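Local coordinates for LamCAT (Aquimarina, PDB 6JH5), which probably hydrolyses laminarin, a beta-1,3-glucan of marine algae, as a bacterial laminarinase of glycoside hydrolase family 16, at residues Ile16-Val21 against Gln73-Trp78; Ala88-Met93 against Phe219-Leu224; Gly94-Phe99 against Glu121-Glu126. All blocks are in the same frame, centred on the assembly; numbering follows the deposited sequence.

In the fold
The three contacts show how chemistry follows place in a fold. Contact 1 joins two loops at the surface and relies on charge: an arginine bonded to a carbonyl and a carboxylate. Contact 2, partly buried, combines one antiparallel residue pair with proline and aromatic packing. Contact 3, buried, adds side-chain hydrogen bonds and a bridging water to its backbone ladder. Contacts 2 and 3 adjoin, since 88-93 runs straight into 94-99, and M89 packs on H122; contact 3 is nested inside the loop that contact 2 closes. Contact 1 lies about 23 Å from contact 3, centre to centre, across the middle of the chain, yet all three have side chains on strand 197-205.

Contact 1: Ile16-Val21 against Gln73-Trp78; sequences ISSDWV and QGRKSW
The carbonyl oxygen of D19 is buried against the hydrocarbon base of R75, 3.4 Å from R75 CB, and has no hydrogen-bonding partner anywhere in the model. The arginine that covers it turns NE and NH2 to the preceding carbonyl, S18 O, and to D19's own carboxylate, and neither reaches that oxygen. Its chain folds back on itself to do so, with a bend at chi2 (-70°) and another at chi3, which brings the guanidinium round over the turn. NE then donates to S18 O at 3.0 Å in a nearly straight bond (163°); the oxygen lies in the guanidinium plane, whereas the nitrogen stands above the plane of the carbonyl. NH2 makes a salt bridge to D19 OD1 at 2.8 Å, the two flat groups inclined at 49°. K76 passes slantwise over the carboxylate with its aliphatic arm, CE 3.5 Å from D19 OD1, while its ammonium lies beyond salt-bridge range. The other carboxylate oxygen, OD2, accepts from W8 NE1, so each carboxylate oxygen has its own partner. Were D19 an alanine, R75 NH2 and the W8 indole N-H would probably lose their acceptor and the K76 arm would be freer to move. Farther along, V21 CG2 packs 3.7 Å from Q73 O and also meets R75 CG. Within the first loop, S17 OG accepts from D19 N at 3.3 Å and is itself bonded to D10, while W20 turns inward onto strands 63-71 and 197-205. The arrangement is an ST turn overlapping a type I beta turn, S17 to W20, tied by an arginine to a second loop at the surface of a family 16 beta-sandwich.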
ATOM      1  N   ILE A  16       0.466  17.902   2.574  1.00 17.50           N
ATOM      2  CA  ILE A  16       1.060  16.575   2.830  1.00 17.70           C
ATOM      3  C   ILE A  16       2.157  16.801   3.854  1.00 18.45           C
ATOM      4  O   ILE A  16       2.959  17.654   3.658  1.00 19.71           O
ATOM      5  CB  ILE A  16       1.589  16.004   1.509  1.00 17.66           C
ATOM      6  CG1 ILE A  16       0.430  15.826   0.525  1.00 15.99           C
ATOM      7  CG2 ILE A  16       2.317  14.705   1.775  1.00 16.86           C
ATOM      8  CD1 ILE A  16       0.830  15.344  -0.814  1.00 18.42           C
ATOM      9  N   SER A  17       2.155  16.007   4.897  1.00 17.81           N
ATOM     10  CA  SER A  17       3.198  16.247   5.909  1.00 20.15           C
ATOM     11  C   SER A  17       4.570  15.900   5.357  1.00 19.78           C
ATOM     12  O   SER A  17       4.709  15.115   4.470  1.00 16.32           O
ATOM     13  CB  SER A  17       2.919  15.497   7.126  1.00 20.58           C
ATOM     14  OG  SER A  17       3.234  14.155   6.955  1.00 21.93           O
ATOM     15  N   SER A  18       5.581  16.366   6.073  1.00 17.65           N
ATOM     16  CA  SER A  18       6.995  16.142   5.704  1.00 17.78           C
ATOM     17  C   SER A  18       7.427  14.729   6.106  1.00 16.51           C
ATOM     18  O   SER A  18       8.529  14.344   5.836  1.00 15.45           O
ATOM     19  CB  SER A  18       7.846  17.173   6.331  1.00 18.09           C
ATOM     20  OG  SER A  18       7.936  16.918   7.698  1.00 21.19           O
ATOM     21  N   ASP A  19       6.486  13.945   6.641  1.00 14.44           N
ATOM     22  CA  ASP A  19       6.761  12.530   6.995  1.00 14.94           C
ATOM     23  C   ASP A  19       6.756  11.676   5.725  1.00 14.12           C
ATOM     24  O   ASP A  19       7.095  10.562   5.801  1.00 17.30           O
ATOM     25  CB  ASP A  19       5.802  12.011   8.069  1.00 17.39           C
ATOM     26  CG  ASP A  19       5.912  12.785   9.373  1.00 20.21           C
ATOM     27  OD1 ASP A  19       6.969  13.274   9.638  1.00 21.91           O
ATOM     28  OD2 ASP A  19       4.915  12.914  10.054  1.00 22.36           O
ATOM     29  N   TRP A  20       6.388  12.246   4.588  1.00 13.18           N
ATOM     30  CA  TRP A  20       6.343  11.476   3.322  1.00 13.79           C
ATOM     31  C   TRP A  20       7.474  11.864   2.361  1.00 14.04           C
ATOM     32  O   TRP A  20       7.722  13.009   2.189  1.00 16.14           O
ATOM     33  CB  TRP A  20       5.003  11.657   2.615  1.00 12.62           C
ATOM     34  CG  TRP A  20       3.795  11.253   3.391  1.00 13.07           C
ATOM     35  CD1 TRP A  20       3.010  12.070   4.138  1.00 14.07           C
ATOM     36  CD2 TRP A  20       3.193   9.950   3.456  1.00 12.34           C
ATOM     37  NE1 TRP A  20       1.969  11.375   4.669  1.00 14.53           N
ATOM     38  CE2 TRP A  20       2.054  10.076   4.269  1.00 12.71           C
ATOM     39  CE3 TRP A  20       3.498   8.700   2.909  1.00 13.11           C
ATOM     40  CZ2 TRP A  20       1.229   9.003   4.559  1.00 13.56           C
ATOM     41  CZ3 TRP A  20       2.684   7.638   3.201  1.00 13.48           C
ATOM     42  CH2 TRP A  20       1.568   7.795   4.010  1.00 13.00           C
ATOM     43  N   VAL A  21       8.087  10.838   1.782  1.00 13.43           N
ATOM     44  CA  VAL A  21       9.165  10.893   0.757  1.00 15.80           C
ATOM     45  C   VAL A  21       8.557  10.345  -0.543  1.00 16.45           C
ATOM     46  O   VAL A  21       7.794   9.437  -0.466  1.00 15.56           O
ATOM     47  CB  VAL A  21      10.357  10.035   1.233  1.00 20.78           C
ATOM     48  CG1 VAL A  21      11.470   9.998   0.221  1.00 25.40           C
ATOM     49  CG2 VAL A  21      10.873  10.554   2.554  1.00 26.21           C
ATOM     50  N   GLN A  73       9.333   5.970   4.725  1.00 12.44           N
ATOM     51  CA  GLN A  73      10.687   5.404   4.918  1.00 13.42           C
ATOM     52  C   GLN A  73      11.653   6.547   5.226  1.00 13.46           C
ATOM     53  O   GLN A  73      11.650   7.500   4.536  1.00 15.97           O
ATOM     54  CB  GLN A  73      11.126   4.686   3.643  1.00 13.57           C
ATOM     55  CG  GLN A  73      12.470   3.997   3.766  1.00 14.15           C
ATOM     56  CD  GLN A  73      12.829   3.249   2.509  1.00 13.48           C
ATOM     57  OE1 GLN A  73      12.302   3.490   1.451  1.00 14.00           O
ATOM     58  NE2 GLN A  73      13.750   2.329   2.652  1.00 15.22           N
ATOM     59  N   GLY A  74      12.421   6.396   6.294  1.00 13.79           N
ATOM     60  CA  GLY A  74      13.414   7.408   6.689  1.00 16.06           C
ATOM     61  C   GLY A  74      12.817   8.516   7.530  1.00 16.73           C
ATOM     62  O   GLY A  74      13.545   9.394   7.927  1.00 18.38           O
ATOM     63  N   ARG A  75      11.518   8.450   7.763  1.00 15.34           N
ATOM     64  CA  ARG A  75      10.844   9.484   8.569  1.00 15.79           C
ATOM     65  C   ARG A  75      10.099   8.837   9.738  1.00 15.75           C
ATOM     66  O   ARG A  75      10.284   9.255  10.838  1.00 16.97           O
ATOM     67  CB  ARG A  75       9.864  10.251   7.674  1.00 16.75           C
ATOM     68  CG  ARG A  75      10.497  11.018   6.517  1.00 17.19           C
ATOM     69  CD  ARG A  75      11.316  12.254   6.912  1.00 20.15           C
ATOM     70  NE  ARG A  75      10.500  13.140   7.723  1.00 20.25           N
ATOM     71  CZ  ARG A  75      10.603  13.325   9.021  1.00 19.83           C
ATOM     72  NH1 ARG A  75      11.635  12.857   9.689  1.00 19.59           N
ATOM     73  NH2 ARG A  75       9.702  14.057   9.633  1.00 23.36           N
ATOM     74  N   LYS A  76       9.226   7.874   9.436  1.00 14.53           N
ATOM     75  CA  LYS A  76       8.403   7.222  10.484  1.00 14.92           C
ATOM     76  C   LYS A  76       8.264   5.717  10.228  1.00 13.94           C
ATOM     77  O   LYS A  76       8.027   5.336   9.112  1.00 13.59           O
ATOM     78  CB  LYS A  76       6.999   7.829  10.513  1.00 14.59           C
ATOM     79  CG  LYS A  76       6.947   9.319  10.790  1.00 17.10           C
ATOM     80  CD  LYS A  76       7.294   9.694  12.223  1.00 19.22           C
ATOM     81  CE  LYS A  76       7.347  11.195  12.409  1.00 21.28           C
ATOM     82  NZ  LYS A  76       7.877  11.597  13.725  1.00 24.00           N
ATOM     83  N   SER A  77       8.481   4.930  11.273  1.00 15.04           N
ATOM     84  CA  SER A  77       8.314   3.465  11.180  1.00 13.14           C
ATOM     85  C   SER A  77       7.914   2.916  12.541  1.00 13.55           C
ATOM     86  O   SER A  77       8.057   3.594  13.522  1.00 15.39           O
ATOM     87  CB  SER A  77       9.486   2.760  10.621  1.00 14.46           C
ATOM     88  OG  SER A  77      10.536   2.845  11.524  1.00 14.95           O
ATOM     89  N   TRP A  78       7.256   1.766  12.503  1.00 13.64           N
ATOM     90  CA  TRP A  78       6.663   1.171  13.713  1.00 12.78           C
ATOM     91  C   TRP A  78       6.856  -0.345  13.766  1.00 13.52           C
ATOM     92  O   TRP A  78       6.834  -0.974  12.760  1.00 14.11           O
ATOM     93  CB  TRP A  78       5.160   1.464  13.713  1.00 13.23           C
ATOM     94  CG  TRP A  78       4.829   2.916  13.577  1.00 13.33           C
ATOM     95  CD1 TRP A  78       4.620   3.812  14.581  1.00 14.04           C
ATOM     96  CD2 TRP A  78       4.647   3.637  12.353  1.00 12.58           C
ATOM     97  NE1 TRP A  78       4.346   5.039  14.064  1.00 13.94           N
ATOM     98  CE2 TRP A  78       4.366   4.967  12.704  1.00 13.86           C
ATOM     99  CE3 TRP A  78       4.718   3.296  11.012  1.00 13.89           C
ATOM    100  CZ2 TRP A  78       4.135   5.943  11.753  1.00 14.04           C
ATOM    101  CZ3 TRP A  78       4.503   4.260  10.070  1.00 13.18           C
ATOM    102  CH2 TRP A  78       4.213   5.565  10.439  1.00 13.34           C
TER

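Contact 2: Ala88-Met93 against Phe219-Leu224; sequences AMPSFM and FPARML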
ATOM      1  N   ALA A  88     -10.792   5.998  -0.898  1.00 13.28           N
ATOM      2  CA  ALA A  88     -11.732   5.854  -2.018  1.00 14.09           C
ATOM      3  C   ALA A  88     -10.831   5.719  -3.243  1.00 13.67           C
ATOM      4  O   ALA A  88      -9.973   6.502  -3.397  1.00 13.73           O
ATOM      5  CB  ALA A  88     -12.669   7.034  -2.117  1.00 15.57           C
ATOM      6  N   MET A  89     -11.034   4.685  -4.036  1.00 13.28           N
ATOM      7  CA  MET A  89     -10.093   4.491  -5.149  1.00 13.80           C
ATOM      8  C   MET A  89     -10.840   4.275  -6.457  1.00 14.56           C
ATOM      9  O   MET A  89     -11.946   3.850  -6.428  1.00 16.16           O
ATOM     10  CB  MET A  89      -9.190   3.282  -4.871  1.00 15.64           C
ATOM     11  CG  MET A  89      -9.908   1.959  -4.939  1.00 14.37           C
ATOM     12  SD  MET A  89      -8.966   0.673  -4.059  1.00 17.24           S
ATOM     13  CE  MET A  89      -9.495   0.929  -2.366  1.00 16.43           C
ATOM     14  N   PRO A  90     -10.201   4.514  -7.605  1.00 14.70           N
ATOM     15  CA  PRO A  90     -10.846   4.286  -8.880  1.00 15.13           C
ATOM     16  C   PRO A  90     -10.938   2.781  -9.165  1.00 15.68           C
ATOM     17  O   PRO A  90     -10.274   2.012  -8.590  1.00 17.53           O
ATOM     18  CB  PRO A  90      -9.932   4.912  -9.932  1.00 18.56           C
ATOM     19  CG  PRO A  90      -8.754   5.436  -9.196  1.00 16.65           C
ATOM     20  CD  PRO A  90      -8.838   4.985  -7.752  1.00 14.71           C
ATOM     21  N   SER A  91     -11.803   2.445 -10.103  1.00 15.52           N
ATOM     22  CA  SER A  91     -11.996   1.046 -10.517  1.00 14.80           C
ATOM     23  C   SER A  91     -12.001   1.044 -12.046  1.00 15.01           C
ATOM     24  O   SER A  91     -12.940   1.497 -12.633  1.00 17.32           O
ATOM     25  CB  SER A  91     -13.285   0.544  -9.928  1.00 18.86           C
ATOM     26  OG  SER A  91     -13.578  -0.767 -10.360  1.00 22.35           O
ATOM     27  N   PHE A  92     -10.907   0.601 -12.638  1.00 13.90           N
ATOM     28  CA  PHE A  92     -10.809   0.556 -14.111  1.00 13.72           C
ATOM     29  C   PHE A  92      -9.745  -0.461 -14.512  1.00 14.38           C
ATOM     30  O   PHE A  92      -8.874  -0.738 -13.749  1.00 13.59           O
ATOM     31  CB  PHE A  92     -10.511   1.932 -14.708  1.00 14.43           C
ATOM     32  CG  PHE A  92      -9.192   2.544 -14.327  1.00 13.89           C
ATOM     33  CD1 PHE A  92      -9.090   3.366 -13.224  1.00 14.54           C
ATOM     34  CD2 PHE A  92      -8.072   2.314 -15.093  1.00 13.74           C
ATOM     35  CE1 PHE A  92      -7.878   3.940 -12.903  1.00 14.44           C
ATOM     36  CE2 PHE A  92      -6.862   2.888 -14.767  1.00 14.80           C
ATOM     37  CZ  PHE A  92      -6.778   3.710 -13.680  1.00 15.68           C
ATOM     38  N   MET A  93      -9.832  -0.936 -15.744  1.00 14.20           N
ATOM     39  CA  MET A  93      -8.847  -1.944 -16.196  1.00 13.96           C
ATOM     40  C   MET A  93      -7.432  -1.348 -16.210  1.00 13.94           C
ATOM     41  O   MET A  93      -7.212  -0.338 -16.808  1.00 13.85           O
ATOM     42  CB  MET A  93      -9.239  -2.483 -17.575  1.00 14.25           C
ATOM     43  CG  MET A  93     -10.546  -3.251 -17.569  1.00 17.47           C
ATOM     44  SD  MET A  93     -10.603  -4.679 -16.438  1.00 21.01           S
ATOM     45  CE  MET A  93      -9.142  -5.532 -17.026  1.00 21.10           C
ATOM     46  N   PHE A 219      -8.676   7.982 -17.513  1.00 14.06           N
ATOM     47  CA  PHE A 219      -7.693   9.009 -17.095  1.00 15.82           C
ATOM     48  C   PHE A 219      -8.262  10.404 -17.315  1.00 18.07           C
ATOM     49  O   PHE A 219      -8.858  10.613 -18.328  1.00 17.99           O
ATOM     50  CB  PHE A 219      -6.361   8.800 -17.812  1.00 15.84           C
ATOM     51  CG  PHE A 219      -5.714   7.494 -17.446  1.00 15.76           C
ATOM     52  CD1 PHE A 219      -5.976   6.344 -18.153  1.00 15.26           C
ATOM     53  CD2 PHE A 219      -4.853   7.422 -16.378  1.00 16.80           C
ATOM     54  CE1 PHE A 219      -5.396   5.145 -17.790  1.00 16.09           C
ATOM     55  CE2 PHE A 219      -4.270   6.223 -16.019  1.00 16.48           C
ATOM     56  CZ  PHE A 219      -4.537   5.088 -16.730  1.00 14.68           C
ATOM     57  N   PRO A 220      -8.054  11.367 -16.403  1.00 18.04           N
ATOM     58  CA  PRO A 220      -7.339  11.159 -15.141  1.00 18.07           C
ATOM     59  C   PRO A 220      -8.116  10.390 -14.063  1.00 18.60           C
ATOM     60  O   PRO A 220      -9.282  10.508 -13.984  1.00 17.95           O
ATOM     61  CB  PRO A 220      -7.037  12.595 -14.693  1.00 18.60           C
ATOM     62  CG  PRO A 220      -8.221  13.356 -15.205  1.00 18.92           C
ATOM     63  CD  PRO A 220      -8.446  12.755 -16.577  1.00 18.63           C
ATOM     64  N   ALA A 221      -7.391   9.643 -13.235  1.00 16.96           N
ATOM     65  CA  ALA A 221      -8.038   8.814 -12.206  1.00 17.04           C
ATOM     66  C   ALA A 221      -7.546   9.260 -10.829  1.00 16.55           C
ATOM     67  O   ALA A 221      -6.381   9.445 -10.683  1.00 17.27           O
ATOM     68  CB  ALA A 221      -7.703   7.376 -12.468  1.00 20.03           C
ATOM     69  N   ARG A 222      -8.457   9.347  -9.880  1.00 14.71           N
ATOM     70  CA  ARG A 222      -8.107   9.869  -8.539  1.00 15.64           C
ATOM     71  C   ARG A 222      -8.256   8.832  -7.431  1.00 14.43           C
ATOM     72  O   ARG A 222      -9.299   8.265  -7.282  1.00 15.02           O
ATOM     73  CB  ARG A 222      -9.001  11.071  -8.230  1.00 16.26           C
ATOM     74  CG  ARG A 222      -8.658  12.284  -9.068  1.00 18.51           C
ATOM     75  CD  ARG A 222      -9.787  13.280  -9.153  1.00 21.00           C
ATOM     76  NE  ARG A 222     -10.349  13.715  -7.899  1.00 20.50           N
ATOM     77  CZ  ARG A 222     -10.019  14.831  -7.303  1.00 19.47           C
ATOM     78  NH1 ARG A 222      -9.083  15.592  -7.823  1.00 22.29           N
ATOM     79  NH2 ARG A 222     -10.618  15.182  -6.194  1.00 20.82           N
ATOM     80  N   MET A 223      -7.184   8.681  -6.674  1.00 14.67           N
ATOM     81  CA  MET A 223      -7.205   7.864  -5.444  1.00 16.45           C
ATOM     82  C   MET A 223      -7.241   8.880  -4.295  1.00 16.59           C
ATOM     83  O   MET A 223      -6.387   9.733  -4.250  1.00 15.62           O
ATOM     84  CB  MET A 223      -5.963   6.972  -5.349  1.00 16.80           C
ATOM     85  CG  MET A 223      -5.814   6.263  -4.045  1.00 18.78           C
ATOM     86  SD  MET A 223      -4.286   5.253  -4.124  1.00 17.39           S
ATOM     87  CE  MET A 223      -4.303   4.480  -2.508  1.00 20.10           C
ATOM     88  N   LEU A 224      -8.260   8.781  -3.449  1.00 15.50           N
ATOM     89  CA  LEU A 224      -8.439   9.734  -2.337  1.00 15.40           C
ATOM     90  C   LEU A 224      -8.150   9.087  -0.980  1.00 14.39           C
ATOM     91  O   LEU A 224      -8.715   8.070  -0.679  1.00 15.38           O
ATOM     92  CB  LEU A 224      -9.871  10.257  -2.372  1.00 17.43           C
ATOM     93  CG  LEU A 224     -10.343  10.699  -3.754  1.00 20.58           C
ATOM     94  CD1 LEU A 224     -11.811  11.075  -3.685  1.00 22.49           C
ATOM     95  CD2 LEU A 224      -9.528  11.867  -4.266  1.00 21.42           C
TER
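A88 and L224 exchange two backbone hydrogen bonds, A88 N to L224 O and L224 N to A88 O, each 2.9 Å and nearly straight. They form an antiparallel hydrogen-bonded pair, with CB atoms on the same face of the sheet. Beyond this pair the backbones find partners elsewhere: M89 with V154, A221 with A55 and M223 with I53, the last two on strand 50-60. P90 has no N-H to offer, and its ring instead lies against the R222 carbonyl of the facing strand, CD 3.3 Å from R222 O. R222 starts out away from the other segment, and its NH1 forms a salt bridge with E47. The remaining meeting is apolar. F92 CG sits between its backbone N and carbonyl carbon (chi1 64°), and from there the ring reaches across to A221 and F219: CE1 is 3.5 Å from A221 CB, and the ring directs its edge at the face of F219 in a T-shaped stack, centroids 5.3 Å apart and planes at 71°. P90 CG touches the same A221 methyl at 3.9 Å. The backbone oxygen of F92 receives the hydroxyl of S95, and M93 bonds through its backbone to D215. Polar bonding across the contact is thus confined to a single backbone pair at the end of strand 81-88, and where the chains diverge, proline, methyl and aromatic groups join them by dispersion forces instead.

Contact 3: Gly94-Phe99 against Glu121-Glu126; sequences GSWPAF and EHVNTE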
ATOM      1  N   GLY A  94      -6.522  -2.055 -15.550  1.00 13.70           N
ATOM      2  CA  GLY A  94      -5.105  -1.672 -15.434  1.00 14.42           C
ATOM      3  C   GLY A  94      -4.765  -0.962 -14.136  1.00 14.41           C
ATOM      4  O   GLY A  94      -3.619  -0.838 -13.842  1.00 15.17           O
ATOM      5  N   SER A  95      -5.773  -0.565 -13.390  1.00 13.26           N
ATOM      6  CA  SER A  95      -5.521   0.180 -12.137  1.00 13.45           C
ATOM      7  C   SER A  95      -4.941  -0.726 -11.046  1.00 13.31           C
ATOM      8  O   SER A  95      -5.331  -1.846 -10.951  1.00 12.74           O
ATOM      9  CB  SER A  95      -6.771   0.856 -11.661  1.00 14.10           C
ATOM     10  OG  SER A  95      -7.715  -0.091 -11.263  1.00 14.67           O
ATOM     11  N   TRP A  96      -4.034  -0.177 -10.248  1.00 12.15           N
ATOM     12  CA  TRP A  96      -3.433  -0.969  -9.146  1.00 12.92           C
ATOM     13  C   TRP A  96      -3.128  -0.085  -7.925  1.00 14.62           C
ATOM     14  O   TRP A  96      -1.980   0.193  -7.677  1.00 13.80           O
ATOM     15  CB  TRP A  96      -2.211  -1.705  -9.670  1.00 13.18           C
ATOM     16  CG  TRP A  96      -1.682  -2.781  -8.784  1.00 13.01           C
ATOM     17  CD1 TRP A  96      -2.157  -3.228  -7.585  1.00 13.40           C
ATOM     18  CD2 TRP A  96      -0.517  -3.552  -9.064  1.00 13.82           C
ATOM     19  NE1 TRP A  96      -1.360  -4.229  -7.108  1.00 14.20           N
ATOM     20  CE2 TRP A  96      -0.349  -4.444  -7.998  1.00 14.25           C
ATOM     21  CE3 TRP A  96       0.411  -3.542 -10.106  1.00 14.92           C
ATOM     22  CZ2 TRP A  96       0.703  -5.344  -7.954  1.00 17.20           C
ATOM     23  CZ3 TRP A  96       1.438  -4.450 -10.063  1.00 16.62           C
ATOM     24  CH2 TRP A  96       1.584  -5.324  -8.997  1.00 17.69           C
ATOM     25  N   PRO A  97      -4.157   0.383  -7.205  1.00 13.18           N
ATOM     26  CA  PRO A  97      -3.968   1.144  -5.977  1.00 12.98           C
ATOM     27  C   PRO A  97      -3.517   0.245  -4.809  1.00 12.39           C
ATOM     28  O   PRO A  97      -3.862  -0.880  -4.761  1.00 12.70           O
ATOM     29  CB  PRO A  97      -5.327   1.805  -5.700  1.00 13.82           C
ATOM     30  CG  PRO A  97      -6.315   1.154  -6.639  1.00 16.53           C
ATOM     31  CD  PRO A  97      -5.564   0.246  -7.576  1.00 13.79           C
ATOM     32  N   ALA A  98      -2.756   0.839  -3.895  1.00 11.19           N
ATOM     33  CA  ALA A  98      -2.262   0.077  -2.733  1.00 10.52           C
ATOM     34  C   ALA A  98      -1.953   0.972  -1.530  1.00 10.86           C
ATOM     35  O   ALA A  98      -1.551   2.097  -1.684  1.00 12.07           O
ATOM     36  CB  ALA A  98      -1.041  -0.704  -3.126  1.00 12.02           C
ATOM     37  N   PHE A  99      -2.146   0.379  -0.363  1.00 11.06           N
ATOM     38  CA  PHE A  99      -1.784   0.915   0.969  1.00 11.39           C
ATOM     39  C   PHE A  99      -1.016  -0.238   1.629  1.00 11.32           C
ATOM     40  O   PHE A  99      -1.576  -1.286   1.801  1.00 10.17           O
ATOM     41  CB  PHE A  99      -3.058   1.334   1.695  1.00 11.34           C
ATOM     42  CG  PHE A  99      -2.931   1.655   3.158  1.00 12.17           C
ATOM     43  CD1 PHE A  99      -1.911   2.439   3.639  1.00 12.21           C
ATOM     44  CD2 PHE A  99      -3.874   1.191   4.044  1.00 12.85           C
ATOM     45  CE1 PHE A  99      -1.829   2.731   4.986  1.00 11.75           C
ATOM     46  CE2 PHE A  99      -3.782   1.472   5.391  1.00 13.46           C
ATOM     47  CZ  PHE A  99      -2.769   2.257   5.858  1.00 12.59           C
ATOM     48  N   GLU A 121      -4.824  -3.907  -1.355  1.00 11.60           N
ATOM     49  CA  GLU A 121      -4.503  -3.855  -2.791  1.00 12.67           C
ATOM     50  C   GLU A 121      -5.798  -4.076  -3.577  1.00 12.47           C
ATOM     51  O   GLU A 121      -6.594  -4.837  -3.148  1.00 12.31           O
ATOM     52  CB  GLU A 121      -3.468  -4.871  -3.234  1.00 14.55           C
ATOM     53  CG  GLU A 121      -2.064  -4.448  -2.882  1.00 14.96           C
ATOM     54  CD  GLU A 121      -1.084  -5.524  -3.309  1.00 15.91           C
ATOM     55  OE1 GLU A 121      -1.086  -6.549  -2.669  1.00 15.13           O
ATOM     56  OE2 GLU A 121      -0.444  -5.335  -4.332  1.00 15.72           O
ATOM     57  N   HIS A 122      -5.938  -3.372  -4.684  1.00 11.96           N
ATOM     58  CA  HIS A 122      -7.087  -3.594  -5.579  1.00 13.05           C
ATOM     59  C   HIS A 122      -6.567  -3.609  -7.015  1.00 13.39           C
ATOM     60  O   HIS A 122      -5.663  -2.875  -7.284  1.00 12.48           O
ATOM     61  CB  HIS A 122      -8.150  -2.511  -5.401  1.00 13.85           C
ATOM     62  CG  HIS A 122      -9.339  -2.696  -6.276  1.00 14.35           C
ATOM     63  ND1 HIS A 122      -9.483  -2.038  -7.460  1.00 15.68           N
ATOM     64  CD2 HIS A 122     -10.394  -3.516  -6.174  1.00 15.40           C
ATOM     65  CE1 HIS A 122     -10.594  -2.422  -8.024  1.00 15.62           C
ATOM     66  NE2 HIS A 122     -11.169  -3.304  -7.267  1.00 16.02           N
ATOM     67  N   VAL A 123      -7.166  -4.438  -7.865  1.00 12.99           N
ATOM     68  CA  VAL A 123      -6.743  -4.429  -9.288  1.00 12.81           C
ATOM     69  C   VAL A 123      -7.964  -4.349 -10.191  1.00 13.34           C
ATOM     70  O   VAL A 123      -8.998  -4.863  -9.843  1.00 14.11           O
ATOM     71  CB  VAL A 123      -5.901  -5.644  -9.714  1.00 14.97           C
ATOM     72  CG1 VAL A 123      -4.493  -5.636  -9.151  1.00 16.61           C
ATOM     73  CG2 VAL A 123      -6.606  -6.940  -9.406  1.00 16.34           C
ATOM     74  N   ASN A 124      -7.767  -3.663 -11.297  1.00 13.66           N
ATOM     75  CA  ASN A 124      -8.769  -3.653 -12.374  1.00 13.66           C
ATOM     76  C   ASN A 124     -10.140  -3.215 -11.842  1.00 14.45           C
ATOM     77  O   ASN A 124     -10.202  -2.219 -11.203  1.00 15.21           O
ATOM     78  CB  ASN A 124      -8.743  -5.011 -13.066  1.00 14.02           C
ATOM     79  CG  ASN A 124      -7.422  -5.288 -13.747  1.00 14.84           C
ATOM     80  OD1 ASN A 124      -6.794  -4.388 -14.243  1.00 15.90           O
ATOM     81  ND2 ASN A 124      -7.010  -6.532 -13.729  1.00 16.28           N
ATOM     82  N   THR A 125     -11.186  -3.970 -12.149  1.00 15.27           N
ATOM     83  CA  THR A 125     -12.551  -3.614 -11.702  1.00 15.64           C
ATOM     84  C   THR A 125     -13.077  -4.657 -10.715  1.00 16.72           C
ATOM     85  O   THR A 125     -14.254  -4.803 -10.600  1.00 17.46           O
ATOM     86  CB  THR A 125     -13.485  -3.444 -12.906  1.00 16.79           C
ATOM     87  OG1 THR A 125     -13.554  -4.652 -13.649  1.00 16.83           O
ATOM     88  CG2 THR A 125     -13.042  -2.330 -13.824  1.00 16.80           C
ATOM     89  N   GLU A 126     -12.176  -5.315 -10.016  1.00 16.59           N
ATOM     90  CA  GLU A 126     -12.627  -6.414  -9.136  1.00 16.13           C
ATOM     91  C   GLU A 126     -13.542  -5.873  -8.047  1.00 15.80           C
ATOM     92  O   GLU A 126     -13.298  -4.825  -7.543  1.00 17.59           O
ATOM     93  CB  GLU A 126     -11.452  -7.119  -8.476  1.00 17.73           C
ATOM     94  CG  GLU A 126     -10.587  -7.867  -9.447  1.00 17.00           C
ATOM     95  CD  GLU A 126      -9.572  -8.767  -8.779  1.00 19.39           C
ATOM     96  OE1 GLU A 126      -9.420  -8.678  -7.559  1.00 18.25           O
ATOM     97  OE2 GLU A 126      -8.942  -9.523  -9.502  1.00 22.34           O
TER
HETATM   98  O   HOH W   1      -8.393   0.087  -8.693  1.00 14.40           O
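W96 and E121 run alongside each other in a common direction, on neighbouring antiparallel strands of the family 16 jelly-roll sandwich, where A98 and E121 form a non-hydrogen-bonded pair. The indole and carboxylate planes are only 19° apart, but the groups are offset, and W96 NE1 donates to E121 OE2 at 3.1 Å from above the carboxylate plane in a somewhat bent bond (143°). W96 CG is anti to the backbone N (chi1 -166°), which carries the indole alongside the opposite chain. V123 keeps the same direction and sets CG1 over the five-membered ring, 4.0 Å from its centroid, a CH-pi contact; W209 meets the indole nearly at right angles. E121 ends the run EIDIME, which matches the signature of the family's active-site strand, and its OE1 lies close to D118 OD2, consistent with a place in the catalytic cleft. The backbones are laced by H122 N to P97 O and N124 N to S95 O, and P97 presents CD to H122 O at 3.1 Å. At the type II' turn from V123 to E126 the N124 side chain bends back, so that OD1 accepts from G94 N at 2.7 Å in the plane of its amide, while its ND2 is bonded to P210 O. The H122 ring is fixed at both nitrogens: NE2 donates to a lone pair of E126 O at 2.6 Å, and ND1 is 2.7 Å from a water that donates to S95 OG, also at 2.7 Å.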